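Local coordinates for tyrocidine synthase 2 (Brevibacillus parabrevis, PDB 6TA8), which belongs to the nonribosomal peptide synthetases and is represented here by a two-lobed domain of the condensation family, at residues A[205-210]-A[312-317]; A[40-45]-A[363-368]; A[81-86]-A[176-181]. One frame throughout, in Å; residues are numbered along the deposited sequence.

Contact 1: A[205-210]-A[312-317]; sequences AAQLQK and NEMNVT
Gln207, on helix 201-212, lays its bent side chain against both Asn312 and Met314. Its CG meets Met314 CG at 3.7 Å, while Gln207 CB lies 4.0 Å from Met314 SD, so the thioether curls along the aliphatic root of the glutamine. Further out, Gln207 OE1 rests 3.5 Å from Asn312 CB. The two amide planes lie only 24° apart, yet the meeting is van der Waals in character. A CG anti to the backbone nitrogen (chi1 178°) followed by a bend at chi2 (51°) brings the amide of Gln207 alongside Asn312 CB.

In the chloramphenicol-acetyltransferase-like fold of condensation domains, two lobes face each other. Here the segment 312-317 belongs to the long connection between strands 297-304 and 325-332 of the six-stranded sheet, and it passes beside helix 201-212, which comes after helix 169-187 in the chain.

Around this first shell, Gln207 NE2 is hydrogen-bonded to the backbone O of Ile310, two residues before Asn312, which ties the amide to the same loop. Met314 also packs on Asp199 and Asp203, and just beyond it the backbone nitrogen of Asn315 is held by Asp199 OD2.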
ATOM      1  N   ALA A 205     -11.294 -10.247 -10.323  1.00 44.51           N
ATOM      2  CA  ALA A 205     -12.018 -10.833  -9.199  1.00 39.36           C
ATOM      3  C   ALA A 205     -12.820 -12.056  -9.622  1.00 38.02           C
ATOM      4  O   ALA A 205     -13.006 -12.980  -8.822  1.00 35.20           O
ATOM      5  CB  ALA A 205     -12.936  -9.790  -8.561  1.00 44.28           C
ATOM      6  N   ALA A 206     -13.310 -12.077 -10.864  1.00 42.99           N
ATOM      7  CA  ALA A 206     -14.000 -13.261 -11.363  1.00 39.78           C
ATOM      8  C   ALA A 206     -13.035 -14.426 -11.539  1.00 45.50           C
ATOM      9  O   ALA A 206     -13.361 -15.569 -11.197  1.00 46.25           O
ATOM     10  CB  ALA A 206     -14.705 -12.943 -12.680  1.00 36.23           C
ATOM     11  N   GLN A 207     -11.843 -14.157 -12.076  1.00 46.27           N
ATOM     12  CA  GLN A 207     -10.840 -15.207 -12.207  1.00 44.77           C
ATOM     13  C   GLN A 207     -10.246 -15.579 -10.853  1.00 50.64           C
ATOM     14  O   GLN A 207      -9.771 -16.706 -10.673  1.00 40.13           O
ATOM     15  CB  GLN A 207      -9.743 -14.759 -13.178  1.00 45.04           C
ATOM     16  CG  GLN A 207      -8.597 -15.746 -13.362  1.00 58.41           C
ATOM     17  CD  GLN A 207      -9.070 -17.152 -13.678  1.00 49.40           C
ATOM     18  OE1 GLN A 207      -9.973 -17.351 -14.489  1.00 53.94           O
ATOM     19  NE2 GLN A 207      -8.456 -18.137 -13.034  1.00 43.42           N
ATOM     20  N   LEU A 208     -10.279 -14.654  -9.890  1.00 46.53           N
ATOM     21  CA  LEU A 208      -9.723 -14.937  -8.572  1.00 42.07           C
ATOM     22  C   LEU A 208     -10.515 -16.015  -7.844  1.00 43.32           C
ATOM     23  O   LEU A 208      -9.940 -16.784  -7.065  1.00 46.49           O
ATOM     24  CB  LEU A 208      -9.678 -13.656  -7.740  1.00 45.49           C
ATOM     25  CG  LEU A 208      -8.695 -13.613  -6.570  1.00 37.46           C
ATOM     26  CD1 LEU A 208      -7.273 -13.859  -7.044  1.00 44.43           C
ATOM     27  CD2 LEU A 208      -8.796 -12.278  -5.860  1.00 50.76           C
ATOM     28  N   GLN A 209     -11.826 -16.092  -8.084  1.00 42.32           N
ATOM     29  CA  GLN A 209     -12.629 -17.130  -7.444  1.00 46.43           C
ATOM     30  C   GLN A 209     -12.387 -18.489  -8.091  1.00 48.86           C
ATOM     31  O   GLN A 209     -12.379 -19.516  -7.404  1.00 52.55           O
ATOM     32  CB  GLN A 209     -14.110 -16.756  -7.501  1.00 39.81           C
ATOM     33  CG  GLN A 209     -15.035 -17.770  -6.843  1.00 45.07           C
ATOM     34  CD  GLN A 209     -14.741 -17.961  -5.367  1.00 48.96           C
ATOM     35  OE1 GLN A 209     -14.556 -16.995  -4.627  1.00 55.42           O
ATOM     36  NE2 GLN A 209     -14.697 -19.214  -4.932  1.00 53.43           N
ATOM     37  N   LYS A 210     -12.189 -18.515  -9.412  1.00 40.30           N
ATOM     38  CA  LYS A 210     -11.866 -19.768 -10.085  1.00 49.65           C
ATOM     39  C   LYS A 210     -10.510 -20.297  -9.634  1.00 50.62           C
ATOM     40  O   LYS A 210     -10.362 -21.496  -9.366  1.00 56.95           O
ATOM     41  CB  LYS A 210     -11.890 -19.572 -11.600  1.00 46.09           C
ATOM     42  CG  LYS A 210     -13.258 -19.226 -12.164  1.00 49.05           C
ATOM     43  CD  LYS A 210     -13.175 -18.915 -13.649  1.00 42.72           C
ATOM     44  CE  LYS A 210     -14.547 -18.618 -14.231  1.00 44.32           C
ATOM     45  NZ  LYS A 210     -14.466 -18.216 -15.662  1.00 46.56           N
ATOM     46  N   ASN A 312      -5.252 -18.463 -16.365  1.00 48.98           N
ATOM     47  CA  ASN A 312      -6.072 -17.812 -17.385  1.00 51.27           C
ATOM     48  C   ASN A 312      -5.331 -16.709 -18.132  1.00 51.51           C
ATOM     49  O   ASN A 312      -5.967 -15.921 -18.845  1.00 56.54           O
ATOM     50  CB  ASN A 312      -7.372 -17.248 -16.795  1.00 57.14           C
ATOM     51  CG  ASN A 312      -8.467 -17.095 -17.834  1.00 55.80           C
ATOM     52  OD1 ASN A 312      -9.330 -17.961 -17.976  1.00 59.28           O
ATOM     53  ND2 ASN A 312      -8.436 -15.988 -18.566  1.00 58.00           N
ATOM     54  N   GLU A 313      -4.004 -16.634 -17.995  1.00 48.89           N
ATOM     55  CA  GLU A 313      -3.178 -15.665 -18.724  1.00 49.07           C
ATOM     56  C   GLU A 313      -3.640 -14.229 -18.478  1.00 47.01           C
ATOM     57  O   GLU A 313      -3.651 -13.398 -19.389  1.00 45.19           O
ATOM     58  CB  GLU A 313      -3.155 -15.976 -20.223  1.00 50.03           C
ATOM     59  CG  GLU A 313      -2.776 -17.411 -20.554  1.00 64.29           C
ATOM     60  CD  GLU A 313      -3.916 -18.177 -21.198  1.00 62.86           C
ATOM     61  OE1 GLU A 313      -4.767 -17.541 -21.855  1.00 54.20           O
ATOM     62  OE2 GLU A 313      -3.959 -19.417 -21.048  1.00 73.75           O
ATOM     63  N   MET A 314      -4.023 -13.935 -17.239  1.00 53.95           N
ATOM     64  CA  MET A 314      -4.498 -12.602 -16.899  1.00 47.08           C
ATOM     65  C   MET A 314      -3.368 -11.582 -17.005  1.00 44.10           C
ATOM     66  O   MET A 314      -2.191 -11.899 -16.813  1.00 44.73           O
ATOM     67  CB  MET A 314      -5.086 -12.587 -15.489  1.00 37.81           C
ATOM     68  CG  MET A 314      -6.206 -13.590 -15.273  1.00 43.56           C
ATOM     69  SD  MET A 314      -7.657 -13.247 -16.286  1.00 53.67           S
ATOM     70  CE  MET A 314      -8.269 -11.751 -15.509  1.00 48.02           C
ATOM     71  N   ASN A 315      -3.742 -10.343 -17.316  1.00 43.92           N
ATOM     72  CA  ASN A 315      -2.783  -9.252 -17.480  1.00 42.01           C
ATOM     73  C   ASN A 315      -3.340  -8.020 -16.780  1.00 47.10           C
ATOM     74  O   ASN A 315      -4.318  -7.428 -17.248  1.00 45.92           O
ATOM     75  CB  ASN A 315      -2.518  -8.971 -18.959  1.00 32.23           C
ATOM     76  CG  ASN A 315      -1.500  -7.869 -19.171  1.00 42.28           C
ATOM     77  OD1 ASN A 315      -0.709  -7.559 -18.282  1.00 53.47           O
ATOM     78  ND2 ASN A 315      -1.513  -7.274 -20.358  1.00 47.19           N
ATOM     79  N   VAL A 316      -2.720  -7.630 -15.667  1.00 49.10           N
ATOM     80  CA  VAL A 316      -3.167  -6.467 -14.907  1.00 44.99           C
ATOM     81  C   VAL A 316      -2.028  -5.462 -14.783  1.00 50.63           C
ATOM     82  O   VAL A 316      -1.830  -4.859 -13.722  1.00 53.34           O
ATOM     83  CB  VAL A 316      -3.694  -6.875 -13.519  1.00 42.35           C
ATOM     84  CG1 VAL A 316      -5.090  -7.472 -13.634  1.00 34.42           C
ATOM     85  CG2 VAL A 316      -2.742  -7.858 -12.855  1.00 42.36           C
ATOM     86  N   THR A 317      -1.275  -5.269 -15.870  1.00 52.49           N
ATOM     87  CA  THR A 317      -0.166  -4.321 -15.836  1.00 54.31           C
ATOM     88  C   THR A 317      -0.666  -2.883 -15.767  1.00 53.99           C
ATOM     89  O   THR A 317      -0.123  -2.067 -15.013  1.00 56.37           O
ATOM     90  CB  THR A 317       0.735  -4.517 -17.056  1.00 53.46           C
ATOM     91  OG1 THR A 317      -0.069  -4.650 -18.234  1.00 54.40           O
ATOM     92  CG2 THR A 317       1.594  -5.763 -16.888  1.00 59.14           C
TER

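Contact 2: A[40-45]-A[363-368]; sequences IQKWFF and LRTLTT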
ATOM      1  N   ILE A  40      -8.462  -8.743   0.062  1.00 40.58           N
ATOM      2  CA  ILE A  40      -8.063  -7.521   0.751  1.00 37.46           C
ATOM      3  C   ILE A  40      -9.259  -6.594   0.930  1.00 45.54           C
ATOM      4  O   ILE A  40      -9.286  -5.775   1.858  1.00 42.35           O
ATOM      5  CB  ILE A  40      -6.908  -6.834  -0.002  1.00 36.42           C
ATOM      6  CG1 ILE A  40      -6.269  -5.749   0.867  1.00 39.74           C
ATOM      7  CG2 ILE A  40      -7.388  -6.258  -1.327  1.00 35.52           C
ATOM      8  CD1 ILE A  40      -5.776  -6.248   2.208  1.00 42.46           C
ATOM      9  N   GLN A  41     -10.268  -6.711   0.065  1.00 44.63           N
ATOM     10  CA  GLN A  41     -11.496  -5.949   0.251  1.00 38.09           C
ATOM     11  C   GLN A  41     -12.356  -6.551   1.354  1.00 45.20           C
ATOM     12  O   GLN A  41     -12.963  -5.816   2.142  1.00 44.67           O
ATOM     13  CB  GLN A  41     -12.273  -5.879  -1.063  1.00 36.48           C
ATOM     14  CG  GLN A  41     -11.672  -4.923  -2.081  1.00 31.46           C
ATOM     15  CD  GLN A  41     -12.346  -5.015  -3.434  1.00 42.23           C
ATOM     16  OE1 GLN A  41     -12.906  -6.052  -3.791  1.00 50.01           O
ATOM     17  NE2 GLN A  41     -12.293  -3.930  -4.197  1.00 37.07           N
ATOM     18  N   LYS A  42     -12.416  -7.883   1.426  1.00 38.87           N
ATOM     19  CA  LYS A  42     -13.130  -8.538   2.518  1.00 42.00           C
ATOM     20  C   LYS A  42     -12.478  -8.234   3.860  1.00 43.28           C
ATOM     21  O   LYS A  42     -13.169  -8.048   4.869  1.00 49.89           O
ATOM     22  CB  LYS A  42     -13.180 -10.048   2.283  1.00 48.71           C
ATOM     23  CG  LYS A  42     -14.430 -10.542   1.576  1.00 46.06           C
ATOM     24  CD  LYS A  42     -14.578 -12.049   1.734  1.00 46.24           C
ATOM     25  CE  LYS A  42     -15.913 -12.541   1.202  1.00 51.90           C
ATOM     26  NZ  LYS A  42     -15.974 -12.482  -0.284  1.00 57.77           N
ATOM     27  N   TRP A  43     -11.144  -8.185   3.890  1.00 39.40           N
ATOM     28  CA  TRP A  43     -10.434  -7.883   5.128  1.00 38.91           C
ATOM     29  C   TRP A  43     -10.740  -6.474   5.622  1.00 40.60           C
ATOM     30  O   TRP A  43     -10.749  -6.231   6.834  1.00 40.57           O
ATOM     31  CB  TRP A  43      -8.930  -8.066   4.917  1.00 37.38           C
ATOM     32  CG  TRP A  43      -8.076  -7.477   5.997  1.00 38.69           C
ATOM     33  CD1 TRP A  43      -7.673  -8.090   7.147  1.00 39.83           C
ATOM     34  CD2 TRP A  43      -7.508  -6.162   6.023  1.00 45.59           C
ATOM     35  NE1 TRP A  43      -6.894  -7.237   7.891  1.00 45.13           N
ATOM     36  CE2 TRP A  43      -6.778  -6.046   7.222  1.00 46.33           C
ATOM     37  CE3 TRP A  43      -7.550  -5.069   5.152  1.00 45.95           C
ATOM     38  CZ2 TRP A  43      -6.095  -4.883   7.572  1.00 47.19           C
ATOM     39  CZ3 TRP A  43      -6.870  -3.916   5.500  1.00 40.96           C
ATOM     40  CH2 TRP A  43      -6.153  -3.832   6.699  1.00 39.70           C
ATOM     41  N   PHE A  44     -10.995  -5.539   4.705  1.00 40.39           N
ATOM     42  CA  PHE A  44     -11.300  -4.169   5.107  1.00 42.54           C
ATOM     43  C   PHE A  44     -12.654  -4.083   5.800  1.00 40.36           C
ATOM     44  O   PHE A  44     -12.800  -3.381   6.808  1.00 41.57           O
ATOM     45  CB  PHE A  44     -11.256  -3.247   3.888  1.00 38.22           C
ATOM     46  CG  PHE A  44     -11.763  -1.857   4.156  1.00 39.56           C
ATOM     47  CD1 PHE A  44     -10.952  -0.913   4.763  1.00 40.80           C
ATOM     48  CD2 PHE A  44     -13.049  -1.490   3.791  1.00 41.89           C
ATOM     49  CE1 PHE A  44     -11.415   0.366   5.008  1.00 39.31           C
ATOM     50  CE2 PHE A  44     -13.519  -0.213   4.035  1.00 35.59           C
ATOM     51  CZ  PHE A  44     -12.699   0.717   4.644  1.00 41.53           C
ATOM     52  N   PHE A  45     -13.657  -4.793   5.278  1.00 39.21           N
ATOM     53  CA  PHE A  45     -14.990  -4.741   5.867  1.00 38.55           C
ATOM     54  C   PHE A  45     -15.091  -5.575   7.137  1.00 50.28           C
ATOM     55  O   PHE A  45     -15.836  -5.210   8.053  1.00 51.46           O
ATOM     56  CB  PHE A  45     -16.031  -5.206   4.849  1.00 40.37           C
ATOM     57  CG  PHE A  45     -16.257  -4.229   3.731  1.00 44.94           C
ATOM     58  CD1 PHE A  45     -16.915  -3.034   3.963  1.00 42.62           C
ATOM     59  CD2 PHE A  45     -15.806  -4.503   2.452  1.00 42.40           C
ATOM     60  CE1 PHE A  45     -17.122  -2.130   2.940  1.00 45.47           C
ATOM     61  CE2 PHE A  45     -16.009  -3.605   1.424  1.00 43.82           C
ATOM     62  CZ  PHE A  45     -16.668  -2.417   1.669  1.00 43.83           C
ATOM     63  N   LEU A 363      -7.080 -18.501   0.583  1.00 47.15           N
ATOM     64  CA  LEU A 363      -7.502 -19.762   1.179  1.00 46.19           C
ATOM     65  C   LEU A 363      -8.448 -19.569   2.358  1.00 49.07           C
ATOM     66  O   LEU A 363      -9.200 -20.492   2.686  1.00 54.19           O
ATOM     67  CB  LEU A 363      -6.277 -20.565   1.626  1.00 45.94           C
ATOM     68  CG  LEU A 363      -5.492 -21.298   0.535  1.00 51.04           C
ATOM     69  CD1 LEU A 363      -4.132 -21.745   1.055  1.00 46.05           C
ATOM     70  CD2 LEU A 363      -6.282 -22.484   0.003  1.00 49.14           C
ATOM     71  N   ARG A 364      -8.434 -18.400   3.000  1.00 57.18           N
ATOM     72  CA  ARG A 364      -9.289 -18.155   4.155  1.00 58.91           C
ATOM     73  C   ARG A 364     -10.495 -17.280   3.844  1.00 53.19           C
ATOM     74  O   ARG A 364     -11.361 -17.120   4.710  1.00 59.11           O
ATOM     75  CB  ARG A 364      -8.484 -17.511   5.293  1.00 59.99           C
ATOM     76  CG  ARG A 364      -7.869 -16.171   4.946  1.00 58.30           C
ATOM     77  CD  ARG A 364      -7.322 -15.476   6.183  1.00 57.59           C
ATOM     78  NE  ARG A 364      -8.377 -15.112   7.124  1.00 62.45           N
ATOM     79  CZ  ARG A 364      -9.018 -13.948   7.113  1.00 67.78           C
ATOM     80  NH1 ARG A 364      -8.720 -13.031   6.204  1.00 60.32           N
ATOM     81  NH2 ARG A 364      -9.963 -13.701   8.010  1.00 65.91           N
ATOM     82  N   THR A 365     -10.581 -16.716   2.642  1.00 51.02           N
ATOM     83  CA  THR A 365     -11.675 -15.821   2.291  1.00 59.83           C
ATOM     84  C   THR A 365     -12.465 -16.251   1.066  1.00 58.09           C
ATOM     85  O   THR A 365     -13.638 -15.888   0.954  1.00 57.42           O
ATOM     86  CB  THR A 365     -11.149 -14.396   2.055  1.00 59.95           C
ATOM     87  OG1 THR A 365     -10.000 -14.442   1.202  1.00 64.22           O
ATOM     88  CG2 THR A 365     -10.771 -13.740   3.374  1.00 55.93           C
ATOM     89  N   LEU A 366     -11.866 -17.013   0.147  1.00 61.48           N
ATOM     90  CA  LEU A 366     -12.522 -17.363  -1.104  1.00 55.53           C
ATOM     91  C   LEU A 366     -12.647 -18.858  -1.359  1.00 57.41           C
ATOM     92  O   LEU A 366     -13.548 -19.258  -2.104  1.00 62.81           O
ATOM     93  CB  LEU A 366     -11.780 -16.732  -2.294  1.00 48.27           C
ATOM     94  CG  LEU A 366     -11.589 -15.215  -2.279  1.00 50.82           C
ATOM     95  CD1 LEU A 366     -10.878 -14.765  -3.546  1.00 43.53           C
ATOM     96  CD2 LEU A 366     -12.923 -14.502  -2.123  1.00 52.67           C
ATOM     97  N   THR A 367     -11.783 -19.687  -0.780  1.00 57.40           N
ATOM     98  CA  THR A 367     -11.810 -21.116  -1.065  1.00 55.14           C
ATOM     99  C   THR A 367     -13.072 -21.753  -0.491  1.00 55.90           C
ATOM    100  O   THR A 367     -13.389 -21.576   0.689  1.00 59.59           O
ATOM    101  CB  THR A 367     -10.567 -21.797  -0.494  1.00 58.31           C
ATOM    102  OG1 THR A 367      -9.395 -21.227  -1.091  1.00 53.26           O
ATOM    103  CG2 THR A 367     -10.596 -23.291  -0.782  1.00 54.80           C
ATOM    104  N   THR A 368     -13.786 -22.501  -1.331  1.00 62.11           N
ATOM    105  CA  THR A 368     -15.068 -23.107  -0.975  1.00 64.44           C
ATOM    106  C   THR A 368     -14.938 -24.591  -0.655  1.00 70.80           C
ATOM    107  O   THR A 368     -15.759 -25.398  -1.099  1.00 76.68           O
ATOM    108  CB  THR A 368     -16.078 -22.898  -2.100  1.00 68.63           C
ATOM    109  OG1 THR A 368     -15.884 -23.900  -3.107  1.00 74.82           O
ATOM    110  CG2 THR A 368     -15.905 -21.523  -2.725  1.00 63.13           C
TER
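Lys42 and Thr365 mark the closest backbone approach, their CA atoms 7.4 Å apart, where helix 39-46 passes the segment 363-368, on and just beyond helix 359-365. This is a side-chain contact at the surface of the condensation-type fold: the first helix of the domain meets a part of the chain more than three hundred residues later, and Lys42 packs on both side chain and backbone of that second segment.

Lys42 does most of the reaching. It slides alongside Thr365 with the two side chains running in opposite directions, and the touching atoms belong to the outer methylenes of the lysine. Its CD lies 4.2 Å from Thr365 CB, the side-chain atom of the threonine that comes nearest, and 4.0 Å from Thr365 O, with CE of Lys42 at 4.1 Å from the same carbonyl oxygen. Such carbon-to-oxygen distances denote loose van der Waals packing. Pro39, at the start of the helix that carries Lys42, packs on both Thr365 and Leu366, so the threonine is met by two residues of the same helix.

The flanks are set by other residues. The guanidinium of Arg364 is held in a salt bridge with Glu361, one turn back along the chain. Thr367 OG1 is hydrogen-bonded to Ile362 O, tying the segment 363-368 back to its own helix. Leu366 leans on Leu208 and Ala212 of helix 201-212, so this one residue serves two helices, touching 39-46 on one hand and 201-212 on the other. At the far end of the lysine, a bend at chi4 (71°) leaves Lys42 NZ beside a methyl group, 4.1 Å from Leu366 CD2.

Contact 3: A[81-86]-A[176-181]; sequences EHHDAL and FEDFSS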
ATOM      1  N   GLU A  81     -13.008   7.386 -16.811  1.00 44.73           N
ATOM      2  CA  GLU A  81     -13.663   6.591 -17.844  1.00 49.26           C
ATOM      3  C   GLU A  81     -12.779   5.429 -18.285  1.00 48.31           C
ATOM      4  O   GLU A  81     -13.274   4.327 -18.548  1.00 44.09           O
ATOM      5  CB  GLU A  81     -14.028   7.477 -19.037  1.00 54.66           C
ATOM      6  CG  GLU A  81     -13.939   6.782 -20.388  1.00 50.76           C
ATOM      7  CD  GLU A  81     -14.717   7.505 -21.471  1.00 66.04           C
ATOM      8  OE1 GLU A  81     -15.178   6.835 -22.420  1.00 69.44           O
ATOM      9  OE2 GLU A  81     -14.864   8.741 -21.375  1.00 69.42           O
ATOM     10  N   HIS A  82     -11.466   5.654 -18.361  1.00 44.00           N
ATOM     11  CA  HIS A  82     -10.555   4.606 -18.808  1.00 46.65           C
ATOM     12  C   HIS A  82     -10.414   3.513 -17.756  1.00 49.30           C
ATOM     13  O   HIS A  82     -10.612   2.327 -18.045  1.00 51.92           O
ATOM     14  CB  HIS A  82      -9.192   5.208 -19.147  1.00 44.79           C
ATOM     15  CG  HIS A  82      -8.312   4.302 -19.950  1.00 52.06           C
ATOM     16  ND1 HIS A  82      -7.517   3.334 -19.373  1.00 56.30           N
ATOM     17  CD2 HIS A  82      -8.101   4.216 -21.284  1.00 49.00           C
ATOM     18  CE1 HIS A  82      -6.855   2.691 -20.319  1.00 54.78           C
ATOM     19  NE2 HIS A  82      -7.192   3.206 -21.487  1.00 54.67           N
ATOM     20  N   HIS A  83     -10.072   3.892 -16.527  1.00 49.53           N
ATOM     21  CA  HIS A  83      -9.900   2.939 -15.432  1.00 41.11           C
ATOM     22  C   HIS A  83     -11.247   2.763 -14.742  1.00 47.46           C
ATOM     23  O   HIS A  83     -11.654   3.589 -13.922  1.00 50.18           O
ATOM     24  CB  HIS A  83      -8.820   3.424 -14.471  1.00 44.90           C
ATOM     25  CG  HIS A  83      -7.498   3.667 -15.130  1.00 45.13           C
ATOM     26  ND1 HIS A  83      -6.671   2.642 -15.537  1.00 44.90           N
ATOM     27  CD2 HIS A  83      -6.863   4.816 -15.462  1.00 44.59           C
ATOM     28  CE1 HIS A  83      -5.583   3.148 -16.088  1.00 42.79           C
ATOM     29  NE2 HIS A  83      -5.674   4.466 -16.055  1.00 43.62           N
ATOM     30  N   ASP A  84     -11.940   1.669 -15.074  1.00 46.78           N
ATOM     31  CA  ASP A  84     -13.315   1.476 -14.627  1.00 43.17           C
ATOM     32  C   ASP A  84     -13.430   1.270 -13.122  1.00 47.18           C
ATOM     33  O   ASP A  84     -14.501   1.523 -12.561  1.00 47.00           O
ATOM     34  CB  ASP A  84     -13.938   0.286 -15.358  1.00 47.90           C
ATOM     35  CG  ASP A  84     -13.954   0.470 -16.862  1.00 53.35           C
ATOM     36  OD1 ASP A  84     -14.865   1.155 -17.372  1.00 54.40           O
ATOM     37  OD2 ASP A  84     -13.051  -0.070 -17.535  1.00 64.51           O
ATOM     38  N   ALA A  85     -12.363   0.820 -12.458  1.00 41.15           N
ATOM     39  CA  ALA A  85     -12.437   0.578 -11.021  1.00 42.04           C
ATOM     40  C   ALA A  85     -12.662   1.857 -10.222  1.00 36.28           C
ATOM     41  O   ALA A  85     -13.163   1.786  -9.095  1.00 27.05           O
ATOM     42  CB  ALA A  85     -11.167  -0.116 -10.532  1.00 32.40           C
ATOM     43  N   LEU A  86     -12.309   3.018 -10.775  1.00 34.48           N
ATOM     44  CA  LEU A  86     -12.497   4.282 -10.074  1.00 38.04           C
ATOM     45  C   LEU A  86     -13.950   4.737 -10.050  1.00 38.36           C
ATOM     46  O   LEU A  86     -14.260   5.726  -9.376  1.00 44.84           O
ATOM     47  CB  LEU A  86     -11.624   5.370 -10.708  1.00 34.43           C
ATOM     48  CG  LEU A  86     -10.115   5.110 -10.685  1.00 35.99           C
ATOM     49  CD1 LEU A  86      -9.354   6.232 -11.378  1.00 32.67           C
ATOM     50  CD2 LEU A  86      -9.619   4.925  -9.257  1.00 28.84           C
ATOM     51  N   PHE A 176       0.067   8.401 -12.198  1.00 46.87           N
ATOM     52  CA  PHE A 176       1.059   9.423 -12.520  1.00 47.87           C
ATOM     53  C   PHE A 176       1.418   9.395 -14.001  1.00 50.73           C
ATOM     54  O   PHE A 176       1.665  10.443 -14.607  1.00 58.86           O
ATOM     55  CB  PHE A 176       2.314   9.230 -11.667  1.00 50.74           C
ATOM     56  CG  PHE A 176       2.056   9.248 -10.187  1.00 51.62           C
ATOM     57  CD1 PHE A 176       1.030  10.011  -9.654  1.00 56.12           C
ATOM     58  CD2 PHE A 176       2.847   8.503  -9.326  1.00 55.40           C
ATOM     59  CE1 PHE A 176       0.794  10.028  -8.291  1.00 51.39           C
ATOM     60  CE2 PHE A 176       2.617   8.515  -7.963  1.00 51.00           C
ATOM     61  CZ  PHE A 176       1.590   9.278  -7.445  1.00 57.71           C
ATOM     62  N   GLU A 177       1.453   8.202 -14.598  1.00 53.48           N
ATOM     63  CA  GLU A 177       1.760   8.096 -16.019  1.00 50.78           C
ATOM     64  C   GLU A 177       0.610   8.623 -16.869  1.00 40.54           C
ATOM     65  O   GLU A 177       0.813   9.453 -17.763  1.00 40.06           O
ATOM     66  CB  GLU A 177       2.071   6.642 -16.380  1.00 52.53           C
ATOM     67  CG  GLU A 177       3.501   6.208 -16.093  1.00 53.34           C
ATOM     68  CD  GLU A 177       3.691   4.705 -16.220  1.00 68.75           C
ATOM     69  OE1 GLU A 177       3.556   3.997 -15.198  1.00 60.62           O
ATOM     70  OE2 GLU A 177       3.971   4.231 -17.341  1.00 77.34           O
ATOM     71  N   ASP A 178      -0.609   8.158 -16.594  1.00 39.03           N
ATOM     72  CA  ASP A 178      -1.741   8.498 -17.450  1.00 41.61           C
ATOM     73  C   ASP A 178      -2.143   9.961 -17.297  1.00 48.29           C
ATOM     74  O   ASP A 178      -2.520  10.609 -18.279  1.00 40.40           O
ATOM     75  CB  ASP A 178      -2.922   7.576 -17.144  1.00 43.80           C
ATOM     76  CG  ASP A 178      -2.711   6.168 -17.670  1.00 56.07           C
ATOM     77  OD1 ASP A 178      -1.607   5.878 -18.180  1.00 51.94           O
ATOM     78  OD2 ASP A 178      -3.651   5.348 -17.575  1.00 47.26           O
ATOM     79  N   PHE A 179      -2.071  10.502 -16.079  1.00 40.77           N
ATOM     80  CA  PHE A 179      -2.433  11.904 -15.889  1.00 47.84           C
ATOM     81  C   PHE A 179      -1.404  12.830 -16.524  1.00 47.50           C
ATOM     82  O   PHE A 179      -1.766  13.853 -17.119  1.00 50.33           O
ATOM     83  CB  PHE A 179      -2.593  12.224 -14.403  1.00 50.55           C
ATOM     84  CG  PHE A 179      -2.884  13.672 -14.128  1.00 47.70           C
ATOM     85  CD1 PHE A 179      -4.117  14.217 -14.447  1.00 39.90           C
ATOM     86  CD2 PHE A 179      -1.922  14.492 -13.562  1.00 53.59           C
ATOM     87  CE1 PHE A 179      -4.387  15.549 -14.202  1.00 53.40           C
ATOM     88  CE2 PHE A 179      -2.186  15.826 -13.314  1.00 50.40           C
ATOM     89  CZ  PHE A 179      -3.421  16.355 -13.633  1.00 55.04           C
ATOM     90  N   SER A 180      -0.117  12.494 -16.406  1.00 47.58           N
ATOM     91  CA  SER A 180       0.911  13.300 -17.055  1.00 44.21           C
ATOM     92  C   SER A 180       0.791  13.238 -18.570  1.00 42.88           C
ATOM     93  O   SER A 180       1.143  14.202 -19.260  1.00 50.87           O
ATOM     94  CB  SER A 180       2.299  12.843 -16.612  1.00 45.52           C
ATOM     95  OG  SER A 180       3.306  13.677 -17.159  1.00 65.42           O
ATOM     96  N   SER A 181       0.298  12.120 -19.107  1.00 48.20           N
ATOM     97  CA  SER A 181       0.075  12.018 -20.543  1.00 47.24           C
ATOM     98  C   SER A 181      -1.233  12.686 -20.951  1.00 46.90           C
ATOM     99  O   SER A 181      -1.288  13.366 -21.982  1.00 51.61           O
ATOM    100  CB  SER A 181       0.083  10.550 -20.973  1.00 42.82           C
ATOM    101  OG  SER A 181      -0.230  10.418 -22.349  1.00 40.01           O
TER
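His83 and Asp178 adopt similar first torsions, chi1 -57° and -73°, each setting CG anti to its own carbonyl carbon; the imidazole and the carboxylate are thereby sent toward each other from the end of helix 69-82 and the side of helix 169-187. His83 is the residue at which the chain leaves the first of these helices, and Asp178 sits within the second, so a single buried polar bridge links the two parts of the condensation-type domain.

His83 NE2 donates to Asp178 OD2 across 2.7 Å with an N-H...O angle of 145°. The oxygen lies close to the ring plane, at the imidazole edge, and is approached from its anti side, somewhat out of the carboxylate plane. Ring and carboxylate are themselves nearly coplanar. His82 ND1 stands 3.8 Å above the centre of one face of the His83 ring, and Ile320 also packs on this imidazole.

The other carboxylate oxygen, OD1, forms a salt bridge with Arg318 NH2, which is the stronger polar tie of Asp178. With one oxygen given to a histidine N-H and the other to a guanidinium, the buried carboxylate is gripped at both oxygens and probably remains ionised.

Followed from the N terminus, the chain opens contact 2 at 40-45 and closes it only at 363-368, making a large loop that contains the other two. Inside it, contact 3 opens at 81-86 and closes at 176-181; contact 1 then runs from 205-210 to 312-317. These inner loops stand in series, and no loop crosses another. Contacts 1 and 2 touch directly: Gln209 NE2 is 3.1 Å from Leu366 O, a probable hydrogen bond, so helix 201-212 mediates between them. Contact 3 lies apart, about 7 Å from either at the nearest atoms, although the residue following 312-317 bonds to it. Contacts 1 and 2 tie early helices to later parts of the chain; contact 3 joins the end of helix 69-82 to helix 169-187.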